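Local coordinates for protein neurotoxin (Clostridium botulinum, PDB 1ZB7) that serves as the light chain of botulinum neurotoxin type G, a zinc endopeptidase that cleaves synaptobrevins (VAMP1, VAMP2 and VAMP3) in the host cytosol, at residues Y34-I39 and W44-R49; I19-P24 and K141-G146; P76-T81 and D86-T91. All blocks are in the same frame, centred on the assembly; numbering follows the deposited sequence.

Contact 1: residues Y34-I39 and W44-R49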
ATOM      1  N   TYR A  34      18.184   8.087 -34.880  1.00 45.60           N
ATOM      2  CA  TYR A  34      18.931   8.664 -33.792  1.00 44.40           C
ATOM      3  C   TYR A  34      20.307   8.057 -33.649  1.00 42.92           C
ATOM      4  O   TYR A  34      20.504   6.873 -33.923  1.00 41.58           O
ATOM      5  CB  TYR A  34      18.206   8.381 -32.462  1.00 44.49           C
ATOM      6  CG  TYR A  34      16.764   8.800 -32.402  1.00 46.95           C
ATOM      7  CD1 TYR A  34      16.410  10.146 -32.209  1.00 51.52           C
ATOM      8  CD2 TYR A  34      15.752   7.860 -32.494  1.00 51.30           C
ATOM      9  CE1 TYR A  34      15.107  10.517 -32.156  1.00 52.49           C
ATOM     10  CE2 TYR A  34      14.428   8.225 -32.438  1.00 51.41           C
ATOM     11  CZ  TYR A  34      14.112   9.552 -32.263  1.00 54.73           C
ATOM     12  OH  TYR A  34      12.775   9.900 -32.179  1.00 56.90           O
ATOM     13  N   LYS A  35      21.224   8.838 -33.098  1.00 41.62           N
ATOM     14  CA  LYS A  35      22.619   8.455 -32.897  1.00 41.27           C
ATOM     15  C   LYS A  35      22.679   7.663 -31.603  1.00 40.76           C
ATOM     16  O   LYS A  35      22.185   8.101 -30.609  1.00 42.83           O
ATOM     17  CB  LYS A  35      23.553   9.659 -32.965  1.00 41.19           C
ATOM     18  CG  LYS A  35      25.016   9.321 -32.663  1.00 43.39           C
ATOM     19  CD  LYS A  35      25.988  10.441 -32.991  1.00 43.43           C
ATOM     20  CE  LYS A  35      27.389   9.964 -32.964  1.00 42.60           C
ATOM     21  NZ  LYS A  35      28.356  11.003 -33.207  1.00 41.94           N
ATOM     22  N   ALA A  36      23.143   6.404 -31.674  1.00 41.55           N
ATOM     23  CA  ALA A  36      23.169   5.483 -30.538  1.00 39.85           C
ATOM     24  C   ALA A  36      24.561   4.850 -30.307  1.00 37.66           C
ATOM     25  O   ALA A  36      25.358   4.785 -31.202  1.00 37.10           O
ATOM     26  CB  ALA A  36      21.962   4.357 -30.685  1.00 39.92           C
ATOM     27  N   PHE A  37      24.835   4.489 -29.061  1.00 38.62           N
ATOM     28  CA  PHE A  37      26.181   4.081 -28.555  1.00 38.37           C
ATOM     29  C   PHE A  37      26.040   2.736 -27.813  1.00 38.95           C
ATOM     30  O   PHE A  37      25.237   2.583 -26.865  1.00 39.08           O
ATOM     31  CB  PHE A  37      26.791   5.108 -27.635  1.00 37.70           C
ATOM     32  CG  PHE A  37      26.861   6.471 -28.221  1.00 36.47           C
ATOM     33  CD1 PHE A  37      28.057   6.955 -28.764  1.00 39.92           C
ATOM     34  CD2 PHE A  37      25.731   7.239 -28.322  1.00 39.33           C
ATOM     35  CE1 PHE A  37      28.140   8.207 -29.342  1.00 35.85           C
ATOM     36  CE2 PHE A  37      25.787   8.530 -28.905  1.00 40.56           C
ATOM     37  CZ  PHE A  37      27.031   8.997 -29.421  1.00 40.62           C
ATOM     38  N   ARG A  38      26.781   1.753 -28.302  1.00 38.92           N
ATOM     39  CA  ARG A  38      26.753   0.455 -27.699  1.00 39.55           C
ATOM     40  C   ARG A  38      27.861   0.394 -26.672  1.00 39.96           C
ATOM     41  O   ARG A  38      29.052   0.111 -26.993  1.00 40.94           O
ATOM     42  CB  ARG A  38      26.877  -0.670 -28.728  1.00 38.75           C
ATOM     43  CG  ARG A  38      26.505  -2.087 -28.185  1.00 41.82           C
ATOM     44  CD  ARG A  38      26.753  -3.303 -29.126  1.00 37.49           C
ATOM     45  NE  ARG A  38      28.176  -3.483 -29.373  1.00 45.20           N
ATOM     46  CZ  ARG A  38      28.791  -3.402 -30.561  1.00 46.99           C
ATOM     47  NH1 ARG A  38      28.109  -3.155 -31.663  1.00 51.19           N
ATOM     48  NH2 ARG A  38      30.123  -3.520 -30.646  1.00 45.44           N
ATOM     49  N   ILE A  39      27.443   0.602 -25.445  1.00 39.24           N
ATOM     50  CA  ILE A  39      28.351   0.586 -24.328  1.00 40.72           C
ATOM     51  C   ILE A  39      28.719  -0.809 -23.753  1.00 41.58           C
ATOM     52  O   ILE A  39      29.789  -1.008 -23.139  1.00 40.52           O
ATOM     53  CB  ILE A  39      27.788   1.502 -23.194  1.00 40.44           C
ATOM     54  CG1 ILE A  39      26.381   1.017 -22.769  1.00 44.13           C
ATOM     55  CG2 ILE A  39      27.764   2.918 -23.661  1.00 37.02           C
ATOM     56  CD1 ILE A  39      26.136   1.263 -21.336  1.00 46.99           C
ATOM     57  N   TRP A  44      22.357  -0.336 -25.629  1.00 40.92           N
ATOM     58  CA  TRP A  44      22.553   0.872 -26.360  1.00 39.48           C
ATOM     59  C   TRP A  44      22.059   2.075 -25.516  1.00 39.22           C
ATOM     60  O   TRP A  44      21.038   1.979 -24.854  1.00 38.74           O
ATOM     61  CB  TRP A  44      21.757   0.818 -27.671  1.00 37.61           C
ATOM     62  CG  TRP A  44      22.309  -0.222 -28.595  1.00 39.84           C
ATOM     63  CD1 TRP A  44      22.022  -1.647 -28.608  1.00 37.94           C
ATOM     64  CD2 TRP A  44      23.219  -0.023 -29.663  1.00 37.82           C
ATOM     65  NE1 TRP A  44      22.682  -2.211 -29.594  1.00 38.79           N
ATOM     66  CE2 TRP A  44      23.422  -1.294 -30.275  1.00 39.62           C
ATOM     67  CE3 TRP A  44      23.871   1.092 -30.176  1.00 38.68           C
ATOM     68  CZ2 TRP A  44      24.283  -1.481 -31.342  1.00 41.47           C
ATOM     69  CZ3 TRP A  44      24.768   0.915 -31.217  1.00 40.85           C
ATOM     70  CH2 TRP A  44      24.948  -0.356 -31.818  1.00 41.62           C
ATOM     71  N   ILE A  45      22.842   3.165 -25.526  1.00 39.30           N
ATOM     72  CA  ILE A  45      22.423   4.485 -25.045  1.00 39.14           C
ATOM     73  C   ILE A  45      22.088   5.415 -26.233  1.00 38.13           C
ATOM     74  O   ILE A  45      22.843   5.606 -27.126  1.00 38.50           O
ATOM     75  CB  ILE A  45      23.480   5.153 -24.197  1.00 38.57           C
ATOM     76  CG1 ILE A  45      24.033   4.208 -23.137  1.00 38.17           C
ATOM     77  CG2 ILE A  45      22.946   6.431 -23.578  1.00 40.41           C
ATOM     78  CD1 ILE A  45      23.003   3.579 -22.221  1.00 38.06           C
ATOM     79  N   VAL A  46      20.915   5.969 -26.177  1.00 40.13           N
ATOM     80  CA  VAL A  46      20.409   6.956 -27.100  1.00 42.10           C
ATOM     81  C   VAL A  46      20.155   8.252 -26.292  1.00 40.63           C
ATOM     82  O   VAL A  46      19.146   8.378 -25.615  1.00 40.93           O
ATOM     83  CB  VAL A  46      19.145   6.523 -27.820  1.00 42.40           C
ATOM     84  CG1 VAL A  46      18.785   7.497 -28.909  1.00 44.47           C
ATOM     85  CG2 VAL A  46      19.312   5.129 -28.473  1.00 44.07           C
ATOM     86  N   PRO A  47      21.096   9.164 -26.316  1.00 41.57           N
ATOM     87  CA  PRO A  47      20.993  10.422 -25.513  1.00 45.01           C
ATOM     88  C   PRO A  47      20.083  11.465 -26.137  1.00 45.59           C
ATOM     89  O   PRO A  47      20.531  12.483 -26.560  1.00 46.02           O
ATOM     90  CB  PRO A  47      22.449  10.916 -25.421  1.00 43.51           C
ATOM     91  CG  PRO A  47      23.240   9.962 -26.077  1.00 43.44           C
ATOM     92  CD  PRO A  47      22.393   9.117 -26.981  1.00 42.74           C
ATOM     93  N   GLU A  48      18.803  11.146 -26.201  1.00 45.57           N
ATOM     94  CA  GLU A  48      17.857  11.990 -26.794  1.00 47.37           C
ATOM     95  C   GLU A  48      16.614  11.849 -25.938  1.00 46.77           C
ATOM     96  O   GLU A  48      16.396  10.853 -25.284  1.00 45.40           O
ATOM     97  CB  GLU A  48      17.414  11.516 -28.188  1.00 47.90           C
ATOM     98  CG  GLU A  48      18.462  11.234 -29.216  1.00 56.10           C
ATOM     99  CD  GLU A  48      18.774  12.438 -30.077  1.00 59.19           C
ATOM    100  OE1 GLU A  48      17.827  13.246 -30.233  1.00 56.62           O
ATOM    101  OE2 GLU A  48      19.934  12.499 -30.634  1.00 63.45           O
ATOM    102  N   ARG A  49      15.749  12.816 -26.077  1.00 46.82           N
ATOM    103  CA  ARG A  49      14.437  12.740 -25.499  1.00 47.37           C
ATOM    104  C   ARG A  49      13.602  11.727 -26.262  1.00 50.08           C
ATOM    105  O   ARG A  49      13.627  11.703 -27.450  1.00 47.88           O
ATOM    106  CB  ARG A  49      13.759  14.137 -25.489  1.00 45.01           C
ATOM    107  CG  ARG A  49      14.585  15.205 -24.778  1.00 39.50           C
ATOM    108  CD  ARG A  49      14.683  15.017 -23.268  1.00 35.94           C
ATOM    109  NE  ARG A  49      13.396  15.247 -22.615  1.00 34.97           N
ATOM    110  CZ  ARG A  49      12.886  16.426 -22.291  1.00 36.94           C
ATOM    111  NH1 ARG A  49      13.602  17.519 -22.457  1.00 42.19           N
ATOM    112  NH2 ARG A  49      11.697  16.511 -21.740  1.00 36.44           N
TER
HETATM  113  O   HOH W   1      20.225  11.742 -33.369  1.00 39.21           O
HETATM  114  O   HOH W   2      21.598  10.809 -29.980  1.00 42.81           O
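Trp44 packs its indole against Arg38 at the closed end of a beta hairpin, made by strands 34-38 and 43-46 of the mixed sheet in this zinc protease light chain. Arg38 CB sits over one face of the indole, 3.5 Å from the centroid of the six-membered ring and almost on the ring normal, a CH-pi contact. The extended first torsion of the arginine (chi1 -166°) lets CG follow over the ring, and CD reaches its rim near CZ2; the guanidinium stands perpendicular to the ring plane, and NH1 forms a salt bridge with Asp17. Ala36 CB meets the same indole at CE3. Next along the strand, Ile45 is paired with Phe37 by two backbone bonds: Ile45 N gives a nearly straight one to Phe37 O (2.8 Å), and Phe37 N returns the other to Ile45 O (3.0 Å). Ile45 O also lies at the edge of the Phe37 ring, while the isoleucine CG1 and CD1 pack on Ile39. Val46 splits its branches between two neighbours, CG2 touching Ala36 CB at 3.5 Å and CG1 reaching Tyr34 CB. At Pro47, the centre of an inverse gamma turn, CD comes to the edge of the Phe37 ring near CE2, and helix 82-99 adds Phe88 against the proline. Beyond the Phe37-Ile45 pair no direct backbone bond joins the segments, and at Glu48 water takes over. A chi1 of -53° brings Glu48 CG to Tyr34 CD1, and the bend at chi2 turns the carboxylate, its plane 43° from the phenol ring. Glu48 OE2, which also pairs with Lys85, accepts from two waters: one accepts a hydrogen bond from Lys35 N, and the other donates to Lys35 O at 2.8 Å.

Contact 2: residues I19-P24 and K141-G146; sequences IIMMEP and KIIQPG
Met21 O accepts the backbone N-H of Lys141 at 3.1 Å in a nearly straight bond (167°), the donor tilted 28° from the carbonyl plane. The bond joins strand 19-23 to strand 137-142, its antiparallel neighbour in the mixed sheet. On the other side of this pairing a water replaces the direct bond: it accepts from Met21 N at 3.2 Å and appears to donate to Lys141 O, at a distance short enough to be doubtful. The two side chains start on the same face of the sheet, CB to CB 4.2 Å, and then part. Lys141 runs out so that its amine makes a cation-pi contact with Tyr33. Met21 CG is touched by Ile143 CD1 at 4.2 Å, and bends at chi2 and chi3 carry the end of the methionine away from Lys141. Past Lys141 the 141-146 chain draws off, Ile143 N being held by Asn16 OD1 and Gln144 N by Asp149 OD1. With one direct hydrogen bond and a light apolar touch, the 141-146 chain is leaving the sheet here, and a water appears to stand in for the second direct bond that a closed ladder would have.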
ATOM      1  N   ILE A  19      28.686   2.753 -32.894  1.00 40.06           N
ATOM      2  CA  ILE A  19      28.111   4.092 -32.989  1.00 40.53           C
ATOM      3  C   ILE A  19      27.329   4.139 -34.297  1.00 40.34           C
ATOM      4  O   ILE A  19      27.915   4.023 -35.386  1.00 41.38           O
ATOM      5  CB  ILE A  19      29.165   5.235 -32.902  1.00 39.10           C
ATOM      6  CG1 ILE A  19      29.958   5.104 -31.609  1.00 40.65           C
ATOM      7  CG2 ILE A  19      28.446   6.565 -32.934  1.00 39.30           C
ATOM      8  CD1 ILE A  19      31.147   6.032 -31.425  1.00 39.37           C
ATOM      9  N   ILE A  20      26.011   4.207 -34.173  1.00 39.48           N
ATOM     10  CA  ILE A  20      25.120   4.041 -35.292  1.00 38.69           C
ATOM     11  C   ILE A  20      23.939   5.015 -35.246  1.00 38.95           C
ATOM     12  O   ILE A  20      23.674   5.703 -34.203  1.00 38.86           O
ATOM     13  CB  ILE A  20      24.529   2.514 -35.348  1.00 39.16           C
ATOM     14  CG1 ILE A  20      23.573   2.275 -34.159  1.00 39.44           C
ATOM     15  CG2 ILE A  20      25.596   1.441 -35.333  1.00 39.46           C
ATOM     16  CD1 ILE A  20      22.673   0.928 -34.310  1.00 41.83           C
ATOM     17  N   MET A  21      23.241   5.063 -36.387  1.00 39.73           N
ATOM     18  CA  MET A  21      21.908   5.621 -36.572  1.00 40.94           C
ATOM     19  C   MET A  21      20.888   4.513 -36.504  1.00 41.71           C
ATOM     20  O   MET A  21      21.005   3.507 -37.168  1.00 41.87           O
ATOM     21  CB  MET A  21      21.808   6.372 -37.894  1.00 41.80           C
ATOM     22  CG  MET A  21      22.752   7.601 -37.995  1.00 42.62           C
ATOM     23  SD  MET A  21      22.669   8.786 -36.607  1.00 45.86           S
ATOM     24  CE  MET A  21      21.164   9.691 -36.968  1.00 43.22           C
ATOM     25  N   MET A  22      19.898   4.683 -35.654  1.00 42.75           N
ATOM     26  CA  MET A  22      18.937   3.657 -35.416  1.00 44.22           C
ATOM     27  C   MET A  22      17.527   4.210 -35.283  1.00 43.66           C
ATOM     28  O   MET A  22      17.322   5.309 -34.857  1.00 42.64           O
ATOM     29  CB  MET A  22      19.294   2.796 -34.166  1.00 44.96           C
ATOM     30  CG  MET A  22      19.238   3.525 -32.876  1.00 45.67           C
ATOM     31  SD  MET A  22      18.719   2.616 -31.446  1.00 50.07           S
ATOM     32  CE  MET A  22      20.100   1.450 -31.208  1.00 46.36           C
ATOM     33  N   GLU A  23      16.571   3.395 -35.677  1.00 46.24           N
ATOM     34  CA  GLU A  23      15.181   3.741 -35.657  1.00 49.27           C
ATOM     35  C   GLU A  23      14.500   2.669 -34.799  1.00 50.48           C
ATOM     36  O   GLU A  23      14.251   1.597 -35.241  1.00 48.14           O
ATOM     37  CB  GLU A  23      14.721   3.794 -37.096  1.00 49.84           C
ATOM     38  CG  GLU A  23      13.550   4.622 -37.351  1.00 55.05           C
ATOM     39  CD  GLU A  23      12.322   3.819 -37.235  1.00 61.24           C
ATOM     40  OE1 GLU A  23      11.983   3.189 -38.283  1.00 70.18           O
ATOM     41  OE2 GLU A  23      11.763   3.802 -36.091  1.00 64.82           O
ATOM     42  N   PRO A  24      14.315   2.943 -33.509  1.00 54.07           N
ATOM     43  CA  PRO A  24      13.842   1.909 -32.561  1.00 56.14           C
ATOM     44  C   PRO A  24      12.333   1.715 -32.352  1.00 58.30           C
ATOM     45  O   PRO A  24      11.946   0.916 -31.542  1.00 57.76           O
ATOM     46  CB  PRO A  24      14.426   2.383 -31.243  1.00 56.09           C
ATOM     47  CG  PRO A  24      14.588   3.889 -31.400  1.00 55.56           C
ATOM     48  CD  PRO A  24      14.582   4.233 -32.846  1.00 53.90           C
ATOM     49  N   LYS A 141      20.766   1.993 -39.807  1.00 50.24           N
ATOM     50  CA  LYS A 141      21.117   2.574 -41.079  1.00 51.55           C
ATOM     51  C   LYS A 141      22.620   2.563 -41.192  1.00 53.90           C
ATOM     52  O   LYS A 141      23.286   3.239 -40.396  1.00 57.28           O
ATOM     53  CB  LYS A 141      20.597   3.990 -41.130  1.00 51.11           C
ATOM     54  CG  LYS A 141      20.349   4.507 -42.459  1.00 52.33           C
ATOM     55  CD  LYS A 141      20.035   5.988 -42.407  1.00 56.03           C
ATOM     56  CE  LYS A 141      18.548   6.301 -42.489  1.00 56.29           C
ATOM     57  NZ  LYS A 141      18.440   7.743 -42.854  1.00 57.31           N
ATOM     58  N   ILE A 142      23.135   1.862 -42.196  1.00 55.34           N
ATOM     59  CA  ILE A 142      24.564   1.784 -42.513  1.00 57.42           C
ATOM     60  C   ILE A 142      24.910   3.031 -43.318  1.00 59.01           C
ATOM     61  O   ILE A 142      24.430   3.174 -44.404  1.00 59.67           O
ATOM     62  CB  ILE A 142      24.926   0.518 -43.387  1.00 56.99           C
ATOM     63  CG1 ILE A 142      24.444  -0.800 -42.763  1.00 57.91           C
ATOM     64  CG2 ILE A 142      26.397   0.433 -43.639  1.00 56.51           C
ATOM     65  CD1 ILE A 142      25.112  -1.145 -41.410  1.00 59.77           C
ATOM     66  N   ILE A 143      25.716   3.924 -42.766  1.00 61.73           N
ATOM     67  CA  ILE A 143      26.049   5.172 -43.410  1.00 64.53           C
ATOM     68  C   ILE A 143      27.344   5.022 -44.174  1.00 67.12           C
ATOM     69  O   ILE A 143      28.410   4.914 -43.575  1.00 67.25           O
ATOM     70  CB  ILE A 143      26.245   6.361 -42.399  1.00 64.66           C
ATOM     71  CG1 ILE A 143      25.017   6.568 -41.478  1.00 64.28           C
ATOM     72  CG2 ILE A 143      26.625   7.700 -43.196  1.00 64.60           C
ATOM     73  CD1 ILE A 143      23.842   7.351 -42.072  1.00 62.15           C
ATOM     74  N   GLN A 144      27.252   5.074 -45.492  1.00 70.53           N
ATOM     75  CA  GLN A 144      28.421   4.968 -46.353  1.00 73.58           C
ATOM     76  C   GLN A 144      28.484   6.198 -47.244  1.00 74.96           C
ATOM     77  O   GLN A 144      27.483   6.552 -47.872  1.00 74.40           O
ATOM     78  CB  GLN A 144      28.369   3.704 -47.223  1.00 74.71           C
ATOM     79  CG  GLN A 144      28.235   2.347 -46.450  1.00 77.68           C
ATOM     80  CD  GLN A 144      29.530   1.860 -45.762  1.00 79.49           C
ATOM     81  OE1 GLN A 144      30.341   2.663 -45.305  1.00 79.55           O
ATOM     82  NE2 GLN A 144      29.693   0.527 -45.658  1.00 80.62           N
ATOM     83  N   PRO A 145      29.632   6.906 -47.227  1.00 77.26           N
ATOM     84  CA  PRO A 145      29.852   8.043 -48.135  1.00 78.46           C
ATOM     85  C   PRO A 145      30.002   7.654 -49.603  1.00 78.71           C
ATOM     86  O   PRO A 145      30.831   6.805 -49.941  1.00 79.64           O
ATOM     87  CB  PRO A 145      31.128   8.699 -47.576  1.00 78.74           C
ATOM     88  CG  PRO A 145      31.121   8.263 -46.086  1.00 78.58           C
ATOM     89  CD  PRO A 145      30.729   6.808 -46.245  1.00 77.68           C
ATOM     90  N   GLY A 146      29.166   8.247 -50.453  1.00 78.92           N
ATOM     91  CA  GLY A 146      29.196   7.954 -51.884  1.00 79.34           C
ATOM     92  C   GLY A 146      27.981   7.188 -52.358  1.00 79.48           C
ATOM     93  O   GLY A 146      27.523   7.394 -53.476  1.00 79.98           O
TER
HETATM   94  O   HOH W   3      25.012   3.597 -38.678  1.00 43.97           O

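Contact 3: residues P76-T81 and D86-T91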
ATOM      1  N   PRO A  76      11.792  21.245 -20.860  1.00 40.85           N
ATOM      2  CA  PRO A  76      11.883  21.112 -22.305  1.00 42.85           C
ATOM      3  C   PRO A  76      13.271  21.222 -22.942  1.00 43.08           C
ATOM      4  O   PRO A  76      13.472  20.826 -24.052  1.00 45.28           O
ATOM      5  CB  PRO A  76      11.077  22.267 -22.811  1.00 42.17           C
ATOM      6  CG  PRO A  76      10.467  22.852 -21.731  1.00 43.28           C
ATOM      7  CD  PRO A  76      10.907  22.311 -20.459  1.00 42.06           C
ATOM      8  N   THR A  77      14.203  21.722 -22.199  1.00 44.61           N
ATOM      9  CA  THR A  77      15.524  22.099 -22.620  1.00 45.06           C
ATOM     10  C   THR A  77      16.512  21.006 -22.307  1.00 43.74           C
ATOM     11  O   THR A  77      17.645  21.052 -22.769  1.00 44.07           O
ATOM     12  CB  THR A  77      15.821  23.370 -21.827  1.00 45.68           C
ATOM     13  OG1 THR A  77      15.902  24.439 -22.744  1.00 51.52           O
ATOM     14  CG2 THR A  77      17.053  23.298 -20.871  1.00 46.97           C
ATOM     15  N   TYR A  78      16.092  19.992 -21.538  1.00 42.51           N
ATOM     16  CA  TYR A  78      16.990  18.893 -21.205  1.00 41.92           C
ATOM     17  C   TYR A  78      17.313  18.150 -22.496  1.00 41.70           C
ATOM     18  O   TYR A  78      16.453  17.945 -23.344  1.00 40.87           O
ATOM     19  CB  TYR A  78      16.360  17.997 -20.152  1.00 41.88           C
ATOM     20  CG  TYR A  78      17.225  16.904 -19.611  1.00 41.14           C
ATOM     21  CD1 TYR A  78      18.370  17.202 -18.953  1.00 39.30           C
ATOM     22  CD2 TYR A  78      16.829  15.540 -19.697  1.00 42.31           C
ATOM     23  CE1 TYR A  78      19.168  16.231 -18.431  1.00 42.72           C
ATOM     24  CE2 TYR A  78      17.604  14.544 -19.159  1.00 42.92           C
ATOM     25  CZ  TYR A  78      18.796  14.866 -18.545  1.00 46.39           C
ATOM     26  OH  TYR A  78      19.616  13.888 -17.945  1.00 45.34           O
ATOM     27  N   LEU A  79      18.562  17.747 -22.632  1.00 42.74           N
ATOM     28  CA  LEU A  79      19.083  17.034 -23.812  1.00 45.14           C
ATOM     29  C   LEU A  79      18.935  17.655 -25.199  1.00 45.85           C
ATOM     30  O   LEU A  79      18.762  16.930 -26.167  1.00 49.67           O
ATOM     31  CB  LEU A  79      18.513  15.602 -23.889  1.00 45.87           C
ATOM     32  CG  LEU A  79      18.756  14.723 -22.705  1.00 47.84           C
ATOM     33  CD1 LEU A  79      18.379  13.338 -22.993  1.00 48.24           C
ATOM     34  CD2 LEU A  79      20.205  14.768 -22.299  1.00 53.38           C
ATOM     35  N   LYS A  80      18.964  18.960 -25.316  1.00 47.69           N
ATOM     36  CA  LYS A  80      18.911  19.630 -26.604  1.00 48.74           C
ATOM     37  C   LYS A  80      20.234  19.939 -27.227  1.00 47.90           C
ATOM     38  O   LYS A  80      20.303  19.974 -28.428  1.00 47.57           O
ATOM     39  CB  LYS A  80      18.198  20.983 -26.501  1.00 49.65           C
ATOM     40  CG  LYS A  80      16.792  20.844 -26.048  1.00 54.22           C
ATOM     41  CD  LYS A  80      15.990  19.759 -26.808  1.00 56.01           C
ATOM     42  CE  LYS A  80      15.227  18.878 -25.802  1.00 55.50           C
ATOM     43  NZ  LYS A  80      13.871  18.707 -26.281  1.00 56.49           N
ATOM     44  N   THR A  81      21.241  20.276 -26.428  1.00 47.31           N
ATOM     45  CA  THR A  81      22.553  20.517 -27.001  1.00 46.97           C
ATOM     46  C   THR A  81      23.401  19.261 -26.966  1.00 45.84           C
ATOM     47  O   THR A  81      23.248  18.439 -26.095  1.00 45.59           O
ATOM     48  CB  THR A  81      23.302  21.609 -26.320  1.00 46.21           C
ATOM     49  OG1 THR A  81      23.859  21.115 -25.096  1.00 47.52           O
ATOM     50  CG2 THR A  81      22.427  22.756 -26.058  1.00 46.98           C
ATOM     51  N   ASP A  86      26.352  14.533 -24.474  1.00 39.17           N
ATOM     52  CA  ASP A  86      27.613  14.019 -24.041  1.00 40.04           C
ATOM     53  C   ASP A  86      27.672  13.784 -22.544  1.00 39.09           C
ATOM     54  O   ASP A  86      28.122  12.746 -22.094  1.00 39.42           O
ATOM     55  CB  ASP A  86      28.778  14.961 -24.523  1.00 42.08           C
ATOM     56  CG  ASP A  86      30.169  14.381 -24.253  1.00 42.47           C
ATOM     57  OD1 ASP A  86      30.509  13.281 -24.734  1.00 46.38           O
ATOM     58  OD2 ASP A  86      30.909  15.000 -23.528  1.00 47.40           O
ATOM     59  N   LYS A  87      27.156  14.720 -21.786  1.00 40.77           N
ATOM     60  CA  LYS A  87      27.045  14.567 -20.317  1.00 41.29           C
ATOM     61  C   LYS A  87      26.118  13.422 -19.855  1.00 41.98           C
ATOM     62  O   LYS A  87      26.465  12.641 -18.882  1.00 40.87           O
ATOM     63  CB  LYS A  87      26.630  15.896 -19.666  1.00 40.77           C
ATOM     64  CG  LYS A  87      26.641  15.841 -18.141  1.00 43.47           C
ATOM     65  CD  LYS A  87      26.477  17.203 -17.409  1.00 44.51           C
ATOM     66  CE  LYS A  87      26.484  16.939 -15.863  1.00 45.91           C
ATOM     67  NZ  LYS A  87      26.721  18.069 -14.989  1.00 48.65           N
ATOM     68  N   PHE A  88      24.949  13.329 -20.518  1.00 40.12           N
ATOM     69  CA  PHE A  88      24.023  12.192 -20.320  1.00 39.42           C
ATOM     70  C   PHE A  88      24.688  10.805 -20.600  1.00 39.32           C
ATOM     71  O   PHE A  88      24.621   9.905 -19.777  1.00 37.78           O
ATOM     72  CB  PHE A  88      22.835  12.362 -21.226  1.00 39.68           C
ATOM     73  CG  PHE A  88      21.800  11.263 -21.113  1.00 41.05           C
ATOM     74  CD1 PHE A  88      20.694  11.393 -20.252  1.00 40.66           C
ATOM     75  CD2 PHE A  88      21.858  10.165 -21.915  1.00 39.51           C
ATOM     76  CE1 PHE A  88      19.714  10.408 -20.279  1.00 37.23           C
ATOM     77  CE2 PHE A  88      20.897   9.185 -21.878  1.00 40.08           C
ATOM     78  CZ  PHE A  88      19.856   9.303 -21.010  1.00 39.67           C
ATOM     79  N   LEU A  89      25.331  10.684 -21.765  1.00 38.98           N
ATOM     80  CA  LEU A  89      26.099   9.528 -22.170  1.00 38.76           C
ATOM     81  C   LEU A  89      27.215   9.073 -21.176  1.00 40.28           C
ATOM     82  O   LEU A  89      27.272   7.883 -20.773  1.00 40.94           O
ATOM     83  CB  LEU A  89      26.681   9.811 -23.510  1.00 38.57           C
ATOM     84  CG  LEU A  89      27.533   8.786 -24.286  1.00 38.33           C
ATOM     85  CD1 LEU A  89      26.815   7.434 -24.396  1.00 40.78           C
ATOM     86  CD2 LEU A  89      27.806   9.389 -25.667  1.00 36.22           C
ATOM     87  N   LYS A  90      28.037  10.024 -20.777  1.00 38.74           N
ATOM     88  CA  LYS A  90      29.059   9.838 -19.789  1.00 39.70           C
ATOM     89  C   LYS A  90      28.510   9.471 -18.424  1.00 39.05           C
ATOM     90  O   LYS A  90      29.068   8.605 -17.723  1.00 38.44           O
ATOM     91  CB  LYS A  90      30.025  11.065 -19.781  1.00 40.58           C
ATOM     92  CG  LYS A  90      31.063  10.941 -20.947  1.00 42.75           C
ATOM     93  CD  LYS A  90      31.617  12.217 -21.384  1.00 51.64           C
ATOM     94  CE  LYS A  90      32.674  12.024 -22.539  1.00 56.16           C
ATOM     95  NZ  LYS A  90      33.043  13.382 -23.150  1.00 57.64           N
ATOM     96  N   THR A  91      27.416  10.104 -18.046  1.00 38.21           N
ATOM     97  CA  THR A  91      26.770   9.776 -16.772  1.00 38.26           C
ATOM     98  C   THR A  91      26.203   8.331 -16.826  1.00 37.74           C
ATOM     99  O   THR A  91      26.365   7.590 -15.902  1.00 37.82           O
ATOM    100  CB  THR A  91      25.620  10.765 -16.432  1.00 38.50           C
ATOM    101  OG1 THR A  91      26.126  12.098 -16.391  1.00 37.84           O
ATOM    102  CG2 THR A  91      24.972  10.435 -15.141  1.00 37.42           C
TER
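Residues 76-81 form a loop with a type II beta turn from Thr77 to Lys80, and residues 86-91 belong to helix 82-99, which starts directly after it. Thr81 is the N-cap, its OG1 bonded to Glu84 N. Leu79, at the third position of the turn, has positive phi (56°), and its CA comes within 7.7 Å of the CA of Phe88, the nearest backbone approach. No hydrogen bond crosses between the segments; the contact is made by three buried side chains. Leu79 reaches over the near part of Phe88, CD2 lying 3.7 Å from Phe88 CB, while CD1 stands 4.1 Å above one face of the ring, offset toward its rim. Tyr78 comes to the same ring at its edge: the hydroxyl OH lies in the ring plane, 3.6 Å from Phe88 CD1, and the two side chains cross at about a right angle. Leu79 CG also rests above one face of the Tyr78 ring, so the two side chains meet Phe88 together. On the helix itself Asp86 OD2 receives Lys90 NZ on its syn lone pair, at 2.7 Å, in a salt bridge, and Lys87 O accepts both Thr91 N and Thr91 OG1 from opposite faces of its plane. Phe88 thus lies between the loop and the sheet, packing also on Ile45 of strand 43-46, while Pro197 touches both Phe88 and Tyr78.

How the contacts relate
From the N terminus, strand 19-23 opens the loop that contact 2 closes when Lys141, 117 positions past Pro24, returns beside it. Nested inside are contact 1, the hairpin of 34-38 and 43-46, and, following it in series, contact 3, where the loop after strand 69-73 folds back on helix 82-99. Contacts 1 and 2 share one sheet: strand 19-23 lies between 34-38 and 137-142, with Tyr34 O to Met22 N and Ala36 N to Ile20 O as probable bonds. A probable hydrogen bond from Arg49 NH1 to Tyr78 O ties contact 1 to contact 3. Contacts 2 and 3 do not touch, their nearest atoms being about 7 Å apart.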